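Local coordinates for protein GDP-perosamine synthase (Caulobacter crescentus, PDB 3BN1) that transfers an amino group from L-glutamate to GDP-4-keto-6-deoxy-D-mannose with the help of pyridoxal 5'-phosphate, giving GDP-perosamine for the lipopolysaccharide O-antigen, at residues A[136-141]-A[283-288]. Sequence-based numbering, arbitrary orientation.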
loop_
_atom_site.group_PDB
_atom_site.type_symbol
_atom_site.label_atom_id
_atom_site.label_comp_id
_atom_site.label_asym_id
_atom_site.label_seq_id
_atom_site.Cartn_x
_atom_site.Cartn_y
_atom_site.Cartn_z
ATOM N N TYR A 136 -0.435 -22.451 5.978
ATOM C CA TYR A 136 -1.709 -23.172 5.917
ATOM C C TYR A 136 -2.635 -23.031 7.135
ATOM O O TYR A 136 -3.771 -23.542 7.167
ATOM C CB TYR A 136 -1.437 -24.612 5.475
ATOM C CG TYR A 136 -0.637 -24.535 4.194
ATOM C CD1 TYR A 136 -0.936 -23.518 3.276
ATOM C CD2 TYR A 136 0.503 -25.274 4.016
ATOM C CE1 TYR A 136 -0.187 -23.293 2.175
ATOM C CE2 TYR A 136 1.255 -25.114 2.858
ATOM C CZ TYR A 136 0.894 -24.127 1.954
ATOM O OH TYR A 136 1.609 -23.921 0.805
ATOM N N GLY A 137 -2.179 -22.253 8.104
ATOM C CA GLY A 137 -3.028 -22.045 9.279
ATOM C C GLY A 137 -2.512 -22.756 10.507
ATOM O O GLY A 137 -3.196 -22.828 11.540
ATOM N N GLN A 138 -1.304 -23.295 10.402
ATOM C CA GLN A 138 -0.726 -24.029 11.515
ATOM C C GLN A 138 0.466 -23.246 12.061
ATOM O O GLN A 138 1.430 -23.014 11.302
ATOM C CB GLN A 138 -0.196 -25.390 11.009
ATOM C CG GLN A 138 0.410 -26.263 12.084
ATOM C CD GLN A 138 0.318 -27.762 11.830
ATOM O OE1 GLN A 138 -0.007 -28.512 12.779
ATOM N NE2 GLN A 138 0.497 -28.209 10.572
ATOM N N ILE A 139 0.449 -22.960 13.372
ATOM C CA ILE A 139 1.604 -22.264 14.049
ATOM C C ILE A 139 2.883 -23.115 14.115
ATOM O O ILE A 139 2.825 -24.314 14.411
ATOM C CB ILE A 139 1.165 -21.722 15.440
ATOM C CG1 ILE A 139 0.054 -20.649 15.254
ATOM C CG2 ILE A 139 2.355 -21.173 16.226
ATOM C CD1 ILE A 139 -0.676 -20.152 16.487
ATOM N N CYS A 140 4.049 -22.527 13.819
ATOM C CA CYS A 140 5.298 -23.277 13.915
ATOM C C CYS A 140 5.533 -23.659 15.372
ATOM O O CYS A 140 4.828 -23.186 16.273
ATOM C CB CYS A 140 6.462 -22.352 13.577
ATOM S SG CYS A 140 6.366 -21.686 11.880
ATOM N N ASP A 141 6.519 -24.531 15.589
ATOM C CA ASP A 141 6.853 -24.946 16.946
ATOM C C ASP A 141 7.599 -23.837 17.671
ATOM O O ASP A 141 8.838 -23.810 17.743
ATOM C CB ASP A 141 7.668 -26.240 16.937
ATOM C CG ASP A 141 7.595 -26.979 18.294
ATOM O OD1 ASP A 141 6.866 -26.569 19.224
ATOM O OD2 ASP A 141 8.240 -28.028 18.428
ATOM N N GLY A 283 -1.942 -26.754 19.406
ATOM C CA GLY A 283 -3.064 -25.813 19.513
ATOM C C GLY A 283 -3.889 -26.018 18.251
ATOM O O GLY A 283 -3.738 -27.021 17.536
ATOM N N ARG A 284 -4.705 -25.025 17.935
ATOM C CA ARG A 284 -5.612 -25.105 16.784
ATOM C C ARG A 284 -4.939 -24.751 15.487
ATOM O O ARG A 284 -4.283 -23.695 15.369
ATOM C CB ARG A 284 -6.712 -24.069 16.952
ATOM C CG ARG A 284 -7.787 -24.162 15.893
ATOM C CD ARG A 284 -8.928 -23.187 16.151
ATOM N NE ARG A 284 -10.152 -23.603 15.430
ATOM C CZ ARG A 284 -11.331 -23.001 15.593
ATOM N NH1 ARG A 284 -11.402 -21.931 16.379
ATOM N NH2 ARG A 284 -12.432 -23.444 14.987
ATOM N N HIS A 285 -5.177 -25.612 14.511
ATOM C CA HIS A 285 -4.713 -25.431 13.152
ATOM C C HIS A 285 -5.973 -24.942 12.439
ATOM O O HIS A 285 -7.018 -25.619 12.397
ATOM C CB HIS A 285 -4.322 -26.784 12.651
ATOM C CG HIS A 285 -3.738 -26.784 11.286
ATOM N ND1 HIS A 285 -4.170 -25.929 10.295
ATOM C CD2 HIS A 285 -2.827 -27.618 10.718
ATOM C CE1 HIS A 285 -3.539 -26.217 9.174
ATOM N NE2 HIS A 285 -2.706 -27.221 9.402
ATOM N N VAL A 286 -5.925 -23.708 11.960
ATOM C CA VAL A 286 -7.089 -23.104 11.339
ATOM C C VAL A 286 -7.348 -23.479 9.869
ATOM O O VAL A 286 -8.425 -23.197 9.330
ATOM C CB VAL A 286 -7.224 -21.608 11.635
ATOM C CG1 VAL A 286 -7.442 -21.350 13.167
ATOM C CG2 VAL A 286 -6.089 -20.853 10.996
ATOM N N PHE A 287 -6.418 -24.198 9.256
ATOM C CA PHE A 287 -6.671 -24.670 7.901
ATOM C C PHE A 287 -7.021 -23.641 6.814
ATOM O O PHE A 287 -8.053 -23.727 6.107
ATOM C CB PHE A 287 -7.644 -25.857 7.962
ATOM C CG PHE A 287 -6.977 -27.162 8.322
ATOM C CD1 PHE A 287 -6.258 -27.889 7.360
ATOM C CD2 PHE A 287 -6.974 -27.623 9.627
ATOM C CE1 PHE A 287 -5.567 -29.103 7.682
ATOM C CE2 PHE A 287 -6.337 -28.837 9.955
ATOM C CZ PHE A 287 -5.609 -29.568 8.990
ATOM N N TRP A 288 -6.107 -22.685 6.631
ATOM C CA TRP A 288 -6.290 -21.736 5.551
ATOM C C TRP A 288 -6.460 -22.561 4.247
ATOM O O TRP A 288 -7.291 -22.268 3.365
ATOM C CB TRP A 288 -5.060 -20.822 5.447
ATOM C CG TRP A 288 -5.227 -19.919 4.202
ATOM C CD1 TRP A 288 -6.342 -19.205 3.827
ATOM C CD2 TRP A 288 -4.231 -19.667 3.209
ATOM N NE1 TRP A 288 -6.097 -18.553 2.611
ATOM C CE2 TRP A 288 -4.794 -18.802 2.243
ATOM C CE3 TRP A 288 -2.954 -20.186 2.979
ATOM C CZ2 TRP A 288 -4.104 -18.425 1.086
ATOM C CZ3 TRP A 288 -2.234 -19.720 1.860
ATOM C CH2 TRP A 288 -2.796 -18.821 0.966
HETATM O O HOH W 1 -1.484 -24.569 14.876
#
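The imidazole of His285 is held between two residues: Gln138 CB sits over one face, 3.6 Å from the ring centroid in a CH-pi contact, and Phe287 brings CE2 over the other. Tyr136 O approaches the ring edge at CE1, near the ring plane. With CG anti to the backbone N (chi1 -179°) and the chain extended beyond it, Gln138 runs on past the ring, so that its CD lies 3.3 Å from His285 CD2 and the amide plane is turned 47° from the imidazole. The amide itself is tied elsewhere, to backbone atoms of Ala280 and His278. Within segment 283-288, Phe287 N donates to His285 ND1 nearly in the ring plane, at 3.0 Å, which fixes the rotation of the imidazole. Beside it the backbones join: Val286 N donates to Gly137 O at 2.9 Å, whereas the short, strongly bent contact of Trp288 N with Tyr136 O is weak and doubtful as a bond. One water bridges Ile139 N and Arg284 O. Gly137 has positive phi, and its CA lies against the backbone N atoms of Phe287 and Trp288. Farther along, Tyr136 CD1 meets Trp288 CE3 at 3.9 Å, with CE3 at the edge of the phenol ring, near its plane. Trp288 NE1 bonds to Asn187 O, while its side chain touches the bound 2-oxoglutarate. The contact thus joins the loop before helix 142-151, in the large domain of this aspartate aminotransferase-like fold, to the loop leading into strand 290-294, at the 2-oxoglutarate pocket that also includes Lys188, the probable pyridoxal phosphate lysine.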